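PDB 7BOB: endo-beta-mannanase from Opitutaceae bacterium TAV5, which hydrolyses beta-1,4-linked mannosides as a family 5 exo-beta-1,4-mannosidase, probably trimming mannan-derived chains from their ends in the termite hindgut. Local coordinates for residues Phe282-Thr287 with Lys349-Phe354; Ala301-Cys306 with Asn312-Trp317; Thr499-Ala504 with Ser538-Arg543. One frame throughout, in Å; residues are numbered along the deposited sequence.

Interaction 1: Phe282-Thr287 with Lys349-Phe354; sequences FGTILT and KGLEYF
At the C-terminal end of strand 277-282 in the (beta/alpha)8 barrel expected of a family 5 glycoside hydrolase, Phe282 meets Phe354 of helix 352-364 in a T-shaped stack. The ring planes stand at 76°, centroids 5.0 Å apart, and Phe282 drives its edge onto one face of Phe354. Phe282 CZ leads, 3.4 Å from Phe354 CE1, over the rim of that ring and not its middle. With CG anti to the backbone N (chi1 179°), Phe354 swings its ring off the helix to receive it. Trp316 adds a second edge-to-face partner for Phe282.

The other half is looser. Leu351 spreads its two methyls, CD2 lying 4.0 Å from Thr284 OG1 and CD1 4.1 Å from Thr287 CG2. Thr284 OG1 donates to Leu286 O from above the carbonyl plane, whereas Thr287 OG1 bonds to Lys348 NZ and Glu337 O. One water donates to both Thr287 O (2.9 Å) and Lys349 O (2.6 Å). Were Phe354 an alanine, the edge of Phe282 would probably lose its aromatic face and a gap would open where the ring had been. No direct hydrogen bond crosses, which implies cohesion through buried ring and methyl packing, with one water bridging the polar backbone.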
ATOM      1  N   PHE A 282      26.649 -17.413   6.065  1.00 41.14           N
ATOM      2  CA  PHE A 282      27.199 -16.085   5.912  1.00 43.68           C
ATOM      3  C   PHE A 282      28.003 -16.083   4.627  1.00 43.46           C
ATOM      4  O   PHE A 282      28.521 -17.120   4.209  1.00 40.60           O
ATOM      5  CB  PHE A 282      28.061 -15.694   7.121  1.00 45.60           C
ATOM      6  CG  PHE A 282      29.380 -16.369   7.132  1.00 45.00           C
ATOM      7  CD1 PHE A 282      29.494 -17.684   7.567  1.00 41.95           C
ATOM      8  CD2 PHE A 282      30.505 -15.713   6.653  1.00 44.79           C
ATOM      9  CE1 PHE A 282      30.731 -18.321   7.558  1.00 45.80           C
ATOM     10  CE2 PHE A 282      31.736 -16.343   6.631  1.00 43.88           C
ATOM     11  CZ  PHE A 282      31.853 -17.649   7.090  1.00 44.29           C
ATOM     12  N   GLY A 283      28.091 -14.925   3.989  1.00 43.64           N
ATOM     13  CA  GLY A 283      28.803 -14.861   2.725  1.00 47.09           C
ATOM     14  C   GLY A 283      29.117 -13.431   2.374  1.00 44.57           C
ATOM     15  O   GLY A 283      28.578 -12.500   2.975  1.00 45.74           O
ATOM     16  N   THR A 284      30.022 -13.264   1.413  1.00 45.04           N
ATOM     17  CA  THR A 284      30.307 -11.915   0.941  1.00 45.27           C
ATOM     18  C   THR A 284      29.535 -11.548  -0.310  1.00 42.23           C
ATOM     19  O   THR A 284      29.434 -10.357  -0.613  1.00 42.29           O
ATOM     20  CB  THR A 284      31.800 -11.720   0.646  1.00 43.24           C
ATOM     21  OG1 THR A 284      32.213 -12.682  -0.332  1.00 46.03           O
ATOM     22  CG2 THR A 284      32.637 -11.849   1.929  1.00 43.68           C
ATOM     23  N   ILE A 285      29.004 -12.541  -1.040  1.00 46.35           N
ATOM     24  CA  ILE A 285      28.249 -12.342  -2.279  1.00 43.50           C
ATOM     25  C   ILE A 285      29.194 -11.919  -3.396  1.00 42.72           C
ATOM     26  O   ILE A 285      29.309 -12.596  -4.422  1.00 43.41           O
ATOM     27  CB  ILE A 285      27.097 -11.319  -2.118  1.00 44.12           C
ATOM     28  CG1 ILE A 285      26.107 -11.792  -1.050  1.00 46.24           C
ATOM     29  CG2 ILE A 285      26.387 -11.096  -3.484  1.00 41.48           C
ATOM     30  CD1 ILE A 285      25.414 -13.130  -1.418  1.00 42.53           C
ATOM     31  N   LEU A 286      29.845 -10.777  -3.241  1.00 43.29           N
ATOM     32  CA  LEU A 286      30.923 -10.442  -4.160  1.00 44.12           C
ATOM     33  C   LEU A 286      32.108 -11.326  -3.811  1.00 47.33           C
ATOM     34  O   LEU A 286      32.514 -11.387  -2.641  1.00 46.40           O
ATOM     35  CB  LEU A 286      31.284  -8.963  -4.056  1.00 44.01           C
ATOM     36  CG  LEU A 286      30.098  -7.991  -4.082  1.00 41.89           C
ATOM     37  CD1 LEU A 286      30.572  -6.572  -3.773  1.00 46.15           C
ATOM     38  CD2 LEU A 286      29.325  -8.035  -5.427  1.00 43.28           C
ATOM     39  N   THR A 287      32.622 -12.069  -4.801  1.00 43.82           N
ATOM     40  CA  THR A 287      33.785 -12.912  -4.532  1.00 48.52           C
ATOM     41  C   THR A 287      34.814 -12.861  -5.660  1.00 48.42           C
ATOM     42  O   THR A 287      35.678 -13.743  -5.733  1.00 51.78           O
ATOM     43  CB  THR A 287      33.390 -14.387  -4.301  1.00 49.50           C
ATOM     44  OG1 THR A 287      32.891 -14.935  -5.519  1.00 46.21           O
ATOM     45  CG2 THR A 287      32.336 -14.554  -3.196  1.00 48.18           C
ATOM     46  N   LYS A 349      40.968 -16.124  -3.930  1.00 57.02           N
ATOM     47  CA  LYS A 349      41.705 -14.993  -3.396  1.00 57.72           C
ATOM     48  C   LYS A 349      40.729 -14.027  -2.725  1.00 58.18           C
ATOM     49  O   LYS A 349      39.726 -13.619  -3.326  1.00 54.21           O
ATOM     50  CB  LYS A 349      42.489 -14.307  -4.515  1.00 60.78           C
ATOM     51  CG  LYS A 349      43.430 -13.204  -4.052  1.00 61.15           C
ATOM     52  CD  LYS A 349      43.857 -12.344  -5.239  1.00 68.05           C
ATOM     53  CE  LYS A 349      44.544 -11.052  -4.800  1.00 68.32           C
ATOM     54  NZ  LYS A 349      45.015 -10.269  -5.982  1.00 70.97           N
ATOM     55  N   GLY A 350      40.990 -13.710  -1.457  1.00 53.47           N
ATOM     56  CA  GLY A 350      40.137 -12.842  -0.678  1.00 51.03           C
ATOM     57  C   GLY A 350      39.378 -13.537   0.434  1.00 51.98           C
ATOM     58  O   GLY A 350      39.002 -12.875   1.412  1.00 51.93           O
ATOM     59  N   LEU A 351      39.167 -14.851   0.338  1.00 47.45           N
ATOM     60  CA  LEU A 351      38.331 -15.572   1.291  1.00 48.74           C
ATOM     61  C   LEU A 351      39.111 -16.510   2.216  1.00 51.34           C
ATOM     62  O   LEU A 351      38.500 -17.129   3.104  1.00 48.29           O
ATOM     63  CB  LEU A 351      37.245 -16.356   0.532  1.00 49.91           C
ATOM     64  CG  LEU A 351      36.421 -15.582  -0.530  1.00 44.64           C
ATOM     65  CD1 LEU A 351      35.311 -16.443  -1.121  1.00 49.35           C
ATOM     66  CD2 LEU A 351      35.849 -14.270   0.017  1.00 46.10           C
ATOM     67  N   GLU A 352      40.440 -16.616   2.050  1.00 51.45           N
ATOM     68  CA  GLU A 352      41.250 -17.559   2.835  1.00 54.77           C
ATOM     69  C   GLU A 352      41.055 -17.382   4.333  1.00 50.01           C
ATOM     70  O   GLU A 352      41.218 -18.340   5.095  1.00 48.65           O
ATOM     71  CB  GLU A 352      42.749 -17.416   2.511  1.00 53.90           C
ATOM     72  CG  GLU A 352      43.074 -17.109   1.037  1.00 60.39           C
ATOM     73  CD  GLU A 352      42.797 -15.635   0.667  1.00 66.70           C
ATOM     74  OE1 GLU A 352      42.823 -14.764   1.576  1.00 69.99           O
ATOM     75  OE2 GLU A 352      42.527 -15.345  -0.523  1.00 64.08           O
ATOM     76  N   TYR A 353      40.674 -16.181   4.775  1.00 46.23           N
ATOM     77  CA  TYR A 353      40.576 -15.957   6.211  1.00 47.72           C
ATOM     78  C   TYR A 353      39.534 -16.851   6.864  1.00 46.80           C
ATOM     79  O   TYR A 353      39.708 -17.240   8.024  1.00 46.72           O
ATOM     80  CB  TYR A 353      40.242 -14.502   6.532  1.00 47.90           C
ATOM     81  CG  TYR A 353      40.104 -14.316   8.013  1.00 48.09           C
ATOM     82  CD1 TYR A 353      41.223 -14.448   8.851  1.00 51.53           C
ATOM     83  CD2 TYR A 353      38.871 -14.054   8.591  1.00 45.55           C
ATOM     84  CE1 TYR A 353      41.119 -14.295  10.221  1.00 49.34           C
ATOM     85  CE2 TYR A 353      38.749 -13.892   9.966  1.00 49.15           C
ATOM     86  CZ  TYR A 353      39.884 -14.020  10.778  1.00 52.48           C
ATOM     87  OH  TYR A 353      39.786 -13.866  12.147  1.00 50.77           O
ATOM     88  N   PHE A 354      38.421 -17.148   6.175  1.00 45.97           N
ATOM     89  CA  PHE A 354      37.470 -18.090   6.764  1.00 45.07           C
ATOM     90  C   PHE A 354      38.155 -19.410   7.117  1.00 45.87           C
ATOM     91  O   PHE A 354      37.880 -20.000   8.169  1.00 47.48           O
ATOM     92  CB  PHE A 354      36.290 -18.355   5.828  1.00 44.76           C
ATOM     93  CG  PHE A 354      35.296 -19.335   6.396  1.00 42.88           C
ATOM     94  CD1 PHE A 354      34.862 -19.208   7.711  1.00 43.15           C
ATOM     95  CD2 PHE A 354      34.829 -20.400   5.635  1.00 43.59           C
ATOM     96  CE1 PHE A 354      33.962 -20.102   8.254  1.00 46.86           C
ATOM     97  CE2 PHE A 354      33.923 -21.312   6.174  1.00 43.13           C
ATOM     98  CZ  PHE A 354      33.482 -21.169   7.477  1.00 43.05           C
TER
HETATM   99  O   HOH W   1      38.586 -14.059  -5.660  1.00 55.30           O

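Interaction 2: Ala301-Cys306 with Asn312-Trp317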
ATOM      1  N   ALA A 301      36.594  -8.651  10.062  1.00 44.01           N
ATOM      2  CA  ALA A 301      35.796  -7.943  11.050  1.00 43.41           C
ATOM      3  C   ALA A 301      34.606  -8.782  11.530  1.00 47.22           C
ATOM      4  O   ALA A 301      34.400  -8.949  12.738  1.00 49.56           O
ATOM      5  CB  ALA A 301      35.316  -6.602  10.478  1.00 44.02           C
ATOM      6  N   ILE A 302      33.817  -9.336  10.612  1.00 43.77           N
ATOM      7  CA  ILE A 302      32.525  -9.849  11.058  1.00 46.33           C
ATOM      8  C   ILE A 302      32.641 -11.175  11.798  1.00 47.61           C
ATOM      9  O   ILE A 302      31.848 -11.435  12.710  1.00 47.67           O
ATOM     10  CB  ILE A 302      31.551  -9.962   9.877  1.00 46.28           C
ATOM     11  CG1 ILE A 302      32.099 -10.921   8.836  1.00 44.58           C
ATOM     12  CG2 ILE A 302      31.258  -8.568   9.292  1.00 43.98           C
ATOM     13  CD1 ILE A 302      31.076 -11.948   8.410  1.00 49.46           C
ATOM     14  N   LEU A 303      33.619 -12.032  11.442  1.00 45.59           N
ATOM     15  CA  LEU A 303      33.697 -13.341  12.091  1.00 45.79           C
ATOM     16  C   LEU A 303      34.067 -13.233  13.567  1.00 49.98           C
ATOM     17  O   LEU A 303      33.361 -13.828  14.400  1.00 47.88           O
ATOM     18  CB  LEU A 303      34.654 -14.254  11.320  1.00 48.02           C
ATOM     19  CG  LEU A 303      34.129 -14.622   9.930  1.00 48.25           C
ATOM     20  CD1 LEU A 303      35.170 -15.459   9.174  1.00 47.05           C
ATOM     21  CD2 LEU A 303      32.787 -15.367  10.045  1.00 43.86           C
ATOM     22  N   PRO A 304      35.132 -12.515  13.972  1.00 50.86           N
ATOM     23  CA  PRO A 304      35.357 -12.361  15.425  1.00 51.55           C
ATOM     24  C   PRO A 304      34.200 -11.650  16.125  1.00 50.53           C
ATOM     25  O   PRO A 304      33.819 -12.044  17.237  1.00 51.03           O
ATOM     26  CB  PRO A 304      36.672 -11.559  15.506  1.00 52.16           C
ATOM     27  CG  PRO A 304      37.329 -11.728  14.163  1.00 53.95           C
ATOM     28  CD  PRO A 304      36.189 -11.859  13.174  1.00 47.99           C
ATOM     29  N   ALA A 305      33.600 -10.636  15.492  1.00 46.70           N
ATOM     30  CA  ALA A 305      32.442  -9.990  16.104  1.00 45.86           C
ATOM     31  C   ALA A 305      31.275 -10.966  16.258  1.00 49.78           C
ATOM     32  O   ALA A 305      30.615 -11.003  17.305  1.00 48.08           O
ATOM     33  CB  ALA A 305      32.029  -8.764  15.288  1.00 50.52           C
ATOM     34  N   CYS A 306      31.010 -11.786  15.238  1.00 48.30           N
ATOM     35  CA  CYS A 306      29.983 -12.810  15.410  1.00 46.48           C
ATOM     36  C   CYS A 306      30.327 -13.759  16.539  1.00 48.13           C
ATOM     37  O   CYS A 306      29.439 -14.176  17.293  1.00 48.14           O
ATOM     38  CB  CYS A 306      29.755 -13.570  14.112  1.00 48.39           C
ATOM     39  SG  CYS A 306      28.807 -12.517  12.997  1.00 50.26           S
ATOM     40  N   ASN A 312      27.603 -19.988  17.738  1.00 53.81           N
ATOM     41  CA  ASN A 312      28.229 -21.247  18.133  1.00 49.49           C
ATOM     42  C   ASN A 312      28.739 -22.055  16.947  1.00 50.77           C
ATOM     43  O   ASN A 312      29.031 -23.244  17.101  1.00 53.32           O
ATOM     44  CB  ASN A 312      27.276 -22.085  18.996  1.00 49.48           C
ATOM     45  CG  ASN A 312      26.003 -22.481  18.269  1.00 50.00           C
ATOM     46  OD1 ASN A 312      25.927 -22.419  17.041  1.00 50.26           O
ATOM     47  ND2 ASN A 312      24.990 -22.905  19.031  1.00 47.70           N
ATOM     48  N   GLY A 313      28.865 -21.445  15.775  1.00 50.18           N
ATOM     49  CA  GLY A 313      29.286 -22.166  14.587  1.00 48.61           C
ATOM     50  C   GLY A 313      29.120 -21.314  13.347  1.00 46.59           C
ATOM     51  O   GLY A 313      28.411 -20.302  13.384  1.00 47.09           O
ATOM     52  N   TYR A 314      29.785 -21.688  12.252  1.00 45.42           N
ATOM     53  CA  TYR A 314      29.966 -20.798  11.105  1.00 48.29           C
ATOM     54  C   TYR A 314      29.959 -21.630   9.835  1.00 49.42           C
ATOM     55  O   TYR A 314      30.844 -22.471   9.644  1.00 48.98           O
ATOM     56  CB  TYR A 314      31.277 -19.994  11.211  1.00 44.24           C
ATOM     57  CG  TYR A 314      31.475 -19.382  12.577  1.00 47.89           C
ATOM     58  CD1 TYR A 314      31.121 -18.050  12.841  1.00 42.26           C
ATOM     59  CD2 TYR A 314      32.005 -20.143  13.615  1.00 47.49           C
ATOM     60  CE1 TYR A 314      31.291 -17.512  14.104  1.00 45.74           C
ATOM     61  CE2 TYR A 314      32.166 -19.624  14.864  1.00 49.43           C
ATOM     62  CZ  TYR A 314      31.814 -18.312  15.115  1.00 51.40           C
ATOM     63  OH  TYR A 314      32.005 -17.834  16.388  1.00 54.09           O
ATOM     64  N   LEU A 315      28.979 -21.385   8.970  1.00 45.22           N
ATOM     65  CA  LEU A 315      28.831 -22.109   7.713  1.00 46.89           C
ATOM     66  C   LEU A 315      28.739 -21.109   6.570  1.00 46.91           C
ATOM     67  O   LEU A 315      27.821 -20.282   6.533  1.00 44.68           O
ATOM     68  CB  LEU A 315      27.593 -23.016   7.728  1.00 45.10           C
ATOM     69  CG  LEU A 315      27.533 -24.052   8.854  1.00 47.37           C
ATOM     70  CD1 LEU A 315      26.247 -24.848   8.761  1.00 49.87           C
ATOM     71  CD2 LEU A 315      28.743 -24.964   8.780  1.00 47.29           C
ATOM     72  N   TRP A 316      29.684 -21.193   5.648  1.00 44.66           N
ATOM     73  CA  TRP A 316      29.756 -20.273   4.532  1.00 46.11           C
ATOM     74  C   TRP A 316      28.717 -20.616   3.460  1.00 44.86           C
ATOM     75  O   TRP A 316      28.343 -21.778   3.277  1.00 46.49           O
ATOM     76  CB  TRP A 316      31.167 -20.317   3.960  1.00 43.49           C
ATOM     77  CG  TRP A 316      31.323 -19.695   2.632  1.00 44.12           C
ATOM     78  CD1 TRP A 316      31.157 -20.294   1.416  1.00 44.72           C
ATOM     79  CD2 TRP A 316      31.716 -18.350   2.371  1.00 43.98           C
ATOM     80  NE1 TRP A 316      31.428 -19.402   0.413  1.00 43.04           N
ATOM     81  CE2 TRP A 316      31.768 -18.196   0.974  1.00 44.87           C
ATOM     82  CE3 TRP A 316      32.046 -17.264   3.186  1.00 44.17           C
ATOM     83  CZ2 TRP A 316      32.109 -16.985   0.367  1.00 43.41           C
ATOM     84  CZ3 TRP A 316      32.393 -16.064   2.584  1.00 45.18           C
ATOM     85  CH2 TRP A 316      32.432 -15.938   1.189  1.00 45.86           C
ATOM     86  N   TRP A 317      28.251 -19.583   2.746  1.00 43.41           N
ATOM     87  CA  TRP A 317      27.414 -19.750   1.555  1.00 45.68           C
ATOM     88  C   TRP A 317      28.165 -19.226   0.337  1.00 44.77           C
ATOM     89  O   TRP A 317      28.470 -18.037   0.274  1.00 48.57           O
ATOM     90  CB  TRP A 317      26.062 -19.007   1.660  1.00 44.75           C
ATOM     91  CG  TRP A 317      25.216 -19.468   0.511  1.00 44.70           C
ATOM     92  CD1 TRP A 317      25.351 -19.112  -0.809  1.00 43.55           C
ATOM     93  CD2 TRP A 317      24.200 -20.474   0.554  1.00 46.39           C
ATOM     94  NE1 TRP A 317      24.459 -19.830  -1.586  1.00 49.40           N
ATOM     95  CE2 TRP A 317      23.740 -20.668  -0.775  1.00 47.27           C
ATOM     96  CE3 TRP A 317      23.610 -21.209   1.587  1.00 45.83           C
ATOM     97  CZ2 TRP A 317      22.737 -21.586  -1.095  1.00 45.17           C
ATOM     98  CZ3 TRP A 317      22.605 -22.135   1.261  1.00 44.71           C
ATOM     99  CH2 TRP A 317      22.189 -22.311  -0.064  1.00 44.92           C
TER
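Tyr314 of strand 311-316 packs against Leu303 and Cys306 of helix 292-309, and apolar contact accounts for everything that passes directly between the two segments. Leu303 CD2 lies 4.2 Å from Tyr314 CD1, coming in at a slant; one atom farther out on the same side of the ring, Cys306 CB meets the edge near the ring plane, 4.2 Å from Tyr314 CE1. The contacting residues sit three apart on the helix, so about one helical turn runs alongside the CD1-CE1 side of the ring. Tyr314 reaches them because its CG stands beside the backbone N and anti to the carbonyl carbon (chi1 -47°), and its CB already points at the helix. The backbones stay well apart, with 8.4 Å between Leu303 CA and Tyr314 CA, and the modest 117 Å² of buried surface fits a contact carried by one ring.

Aromatic contacts extend the layer: Phe357 of helix 352-364 meets the Tyr314 ring edge-to-face and also touches Leu303, which in turn packs on Phe282.

Hydrogen bonds hold each element separately. In the helix, Cys306 N donates to Ile302 O at 2.7 Å, while Ala305 N reaches Ala301 O only weakly. Pro304 has no N-H to give, and the helix kinks there. In the strand, backbone bonds join Tyr314 to Pro19 and Gly21 on one side and Leu315 to Leu279 and Phe282 on the other; Asn312 ND2 donates to Gly7 O.

Strand 311-316 therefore lies between strands 20-23 and 277-282, parallel to both, with helix 292-309 packed on it through the buried Tyr314. This is the beta-alpha-beta crossover of a (beta/alpha)8 barrel, here the unit whose last strand pairs with the first and closes the barrel.

Interaction 3: Thr499-Ala504 with Ser538-Arg543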
ATOM      1  N   THR A 499       6.988  20.568  14.401  1.00 55.96           N
ATOM      2  CA  THR A 499       8.009  21.226  13.606  1.00 53.52           C
ATOM      3  C   THR A 499       9.391  20.904  14.159  1.00 52.72           C
ATOM      4  O   THR A 499       9.527  20.538  15.329  1.00 53.87           O
ATOM      5  CB  THR A 499       7.771  22.735  13.611  1.00 53.12           C
ATOM      6  OG1 THR A 499       7.763  23.209  14.968  1.00 57.52           O
ATOM      7  CG2 THR A 499       6.461  23.055  12.930  1.00 51.69           C
ATOM      8  N   PRO A 500      10.439  21.046  13.342  1.00 55.67           N
ATOM      9  CA  PRO A 500      11.773  20.589  13.767  1.00 51.76           C
ATOM     10  C   PRO A 500      12.259  21.272  15.037  1.00 56.84           C
ATOM     11  O   PRO A 500      11.966  22.441  15.302  1.00 57.56           O
ATOM     12  CB  PRO A 500      12.664  20.945  12.573  1.00 52.26           C
ATOM     13  CG  PRO A 500      11.763  20.858  11.413  1.00 57.54           C
ATOM     14  CD  PRO A 500      10.415  21.385  11.907  1.00 54.51           C
ATOM     15  N   ALA A 501      12.997  20.519  15.839  1.00 54.45           N
ATOM     16  CA  ALA A 501      13.638  21.051  17.027  1.00 54.80           C
ATOM     17  C   ALA A 501      15.122  21.179  16.725  1.00 60.97           C
ATOM     18  O   ALA A 501      15.757  20.205  16.302  1.00 61.58           O
ATOM     19  CB  ALA A 501      13.389  20.165  18.243  1.00 56.84           C
ATOM     20  N   ILE A 502      15.657  22.384  16.909  1.00 58.92           N
ATOM     21  CA  ILE A 502      17.061  22.688  16.666  1.00 60.93           C
ATOM     22  C   ILE A 502      17.717  22.940  18.014  1.00 65.95           C
ATOM     23  O   ILE A 502      17.123  23.576  18.888  1.00 65.35           O
ATOM     24  CB  ILE A 502      17.212  23.905  15.734  1.00 63.91           C
ATOM     25  CG1 ILE A 502      16.446  23.655  14.439  1.00 62.38           C
ATOM     26  CG2 ILE A 502      18.688  24.224  15.478  1.00 64.15           C
ATOM     27  CD1 ILE A 502      16.831  24.583  13.336  1.00 66.71           C
ATOM     28  N   THR A 503      18.931  22.430  18.192  1.00 61.08           N
ATOM     29  CA  THR A 503      19.538  22.408  19.515  1.00 65.81           C
ATOM     30  C   THR A 503      21.057  22.322  19.367  1.00 64.45           C
ATOM     31  O   THR A 503      21.601  22.355  18.259  1.00 64.05           O
ATOM     32  CB  THR A 503      18.979  21.240  20.339  1.00 64.86           C
ATOM     33  OG1 THR A 503      19.377  21.385  21.710  1.00 65.33           O
ATOM     34  CG2 THR A 503      19.502  19.898  19.792  1.00 61.48           C
ATOM     35  N   ALA A 504      21.744  22.202  20.506  1.00 66.64           N
ATOM     36  CA  ALA A 504      23.200  22.075  20.507  1.00 69.67           C
ATOM     37  C   ALA A 504      23.647  21.431  21.809  1.00 70.70           C
ATOM     38  O   ALA A 504      23.253  21.889  22.886  1.00 70.21           O
ATOM     39  CB  ALA A 504      23.881  23.443  20.349  1.00 66.71           C
ATOM     40  N   SER A 538      12.253  25.970  24.500  1.00 69.03           N
ATOM     41  CA  SER A 538      11.431  24.970  25.180  1.00 71.10           C
ATOM     42  C   SER A 538      12.221  23.689  25.506  1.00 72.73           C
ATOM     43  O   SER A 538      13.227  23.376  24.851  1.00 67.14           O
ATOM     44  CB  SER A 538      10.210  24.630  24.325  1.00 67.05           C
ATOM     45  OG  SER A 538      10.575  23.889  23.175  1.00 76.44           O
ATOM     46  N   PRO A 539      11.789  22.944  26.527  1.00 67.12           N
ATOM     47  CA  PRO A 539      12.544  21.761  26.956  1.00 67.46           C
ATOM     48  C   PRO A 539      12.598  20.699  25.868  1.00 62.16           C
ATOM     49  O   PRO A 539      11.589  20.383  25.236  1.00 59.63           O
ATOM     50  CB  PRO A 539      11.765  21.272  28.182  1.00 67.22           C
ATOM     51  CG  PRO A 539      10.927  22.464  28.604  1.00 62.17           C
ATOM     52  CD  PRO A 539      10.584  23.145  27.348  1.00 65.44           C
ATOM     53  N   LEU A 540      13.802  20.143  25.659  1.00 59.13           N
ATOM     54  CA  LEU A 540      14.055  19.089  24.683  1.00 58.02           C
ATOM     55  C   LEU A 540      14.731  17.855  25.278  1.00 58.97           C
ATOM     56  O   LEU A 540      14.394  16.737  24.879  1.00 54.87           O
ATOM     57  CB  LEU A 540      14.889  19.645  23.520  1.00 58.26           C
ATOM     58  CG  LEU A 540      15.150  18.623  22.414  1.00 58.70           C
ATOM     59  CD1 LEU A 540      13.826  18.080  21.867  1.00 57.24           C
ATOM     60  CD2 LEU A 540      16.010  19.210  21.300  1.00 58.71           C
ATOM     61  N   VAL A 541      15.670  18.023  26.214  1.00 55.55           N
ATOM     62  CA  VAL A 541      16.267  16.906  26.948  1.00 55.85           C
ATOM     63  C   VAL A 541      16.069  17.140  28.442  1.00 56.15           C
ATOM     64  O   VAL A 541      16.480  18.180  28.974  1.00 59.23           O
ATOM     65  CB  VAL A 541      17.762  16.713  26.633  1.00 57.12           C
ATOM     66  CG1 VAL A 541      18.293  15.510  27.394  1.00 50.15           C
ATOM     67  CG2 VAL A 541      18.001  16.527  25.132  1.00 55.01           C
ATOM     68  N   LEU A 542      15.440  16.185  29.112  1.00 53.05           N
ATOM     69  CA  LEU A 542      15.262  16.207  30.555  1.00 54.63           C
ATOM     70  C   LEU A 542      16.213  15.226  31.232  1.00 57.78           C
ATOM     71  O   LEU A 542      16.676  14.252  30.626  1.00 58.83           O
ATOM     72  CB  LEU A 542      13.825  15.855  30.935  1.00 49.61           C
ATOM     73  CG  LEU A 542      12.686  16.516  30.182  1.00 55.01           C
ATOM     74  CD1 LEU A 542      11.351  16.041  30.750  1.00 50.38           C
ATOM     75  CD2 LEU A 542      12.802  18.042  30.266  1.00 54.06           C
ATOM     76  N   ARG A 543      16.484  15.484  32.518  1.00 57.74           N
ATOM     77  CA  ARG A 543      17.306  14.603  33.354  1.00 59.60           C
ATOM     78  C   ARG A 543      16.675  14.493  34.735  1.00 58.85           C
ATOM     79  O   ARG A 543      16.437  15.509  35.394  1.00 59.12           O
ATOM     80  CB  ARG A 543      18.754  15.113  33.474  1.00 58.52           C
ATOM     81  CG  ARG A 543      19.706  14.116  34.142  1.00 58.36           C
ATOM     82  CD  ARG A 543      21.164  14.317  33.730  1.00 59.98           C
ATOM     83  NE  ARG A 543      21.472  13.658  32.463  1.00 61.11           N
ATOM     84  CZ  ARG A 543      22.564  13.879  31.731  1.00 61.84           C
ATOM     85  NH1 ARG A 543      23.490  14.749  32.137  1.00 59.01           N
ATOM     86  NH2 ARG A 543      22.733  13.216  30.586  1.00 56.83           N
TER
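One methyl group does all the reaching here: Leu540 CD2 rests against both Thr503 and Ala501. The tight part is at Thr503, where Leu540 CD2 lies 3.7 Å from Thr503 CB. It is nearly as close to the two branches, 3.9 Å from Thr503 CG2 and 4.0 Å from Thr503 OG1, so the methyl sits at the fork of the side chain. Ala501 CB is slightly farther from Leu540 CD2, at 4.1 Å. Leu540 projects this methyl with CG anti to its backbone N (chi1 -177°). Thr503 OG1 can tolerate the apolar neighbour because its polar need is met by Thr533 O, to which it is hydrogen-bonded.

The loose side lies between and beyond the touching residues: Ile502 points away from strand 539-546 and is partly exposed, packing on Asn535, while Pro500, just before the strand, and Ala504 are exposed to solvent. No hydrogen bond joins the two segments, whose closest CA atoms, those of Ala501 and Leu540, remain 7.9 Å apart. The strands belong to different sheets: 501-505 pairs antiparallel with 508-512, through Ala501 with Phe512 and Thr503 with Tyr510, whereas 539-546 runs in the mixed sheet of the C-terminal alpha/beta domain. In that sheet Leu540 (psi -38°) and Val541 both face Met532 of strand 529-533, forming a classic beta bulge, and the hairpin packs on its leucine.

From the N terminus, the first segment met is 282-287, which starts on the last residue of barrel strand 277-282 and runs into the loop after it. Before its partner arrives, interaction 2 opens and closes within a short helix-to-strand turn; only then does 349-354 close the longer excursion of interaction 1, so the smaller loop lies wholly within the larger one. The two contacts touch, their centres 11 Å apart: Phe282 O probably bonds to Trp317 N, and Leu351 packs on Trp316. Together they tie the last two barrel strands to the helices outside them. Interaction 3 follows in series without crossing either, closing a 33-residue all-loop-and-strand excursion in the C-terminal domain.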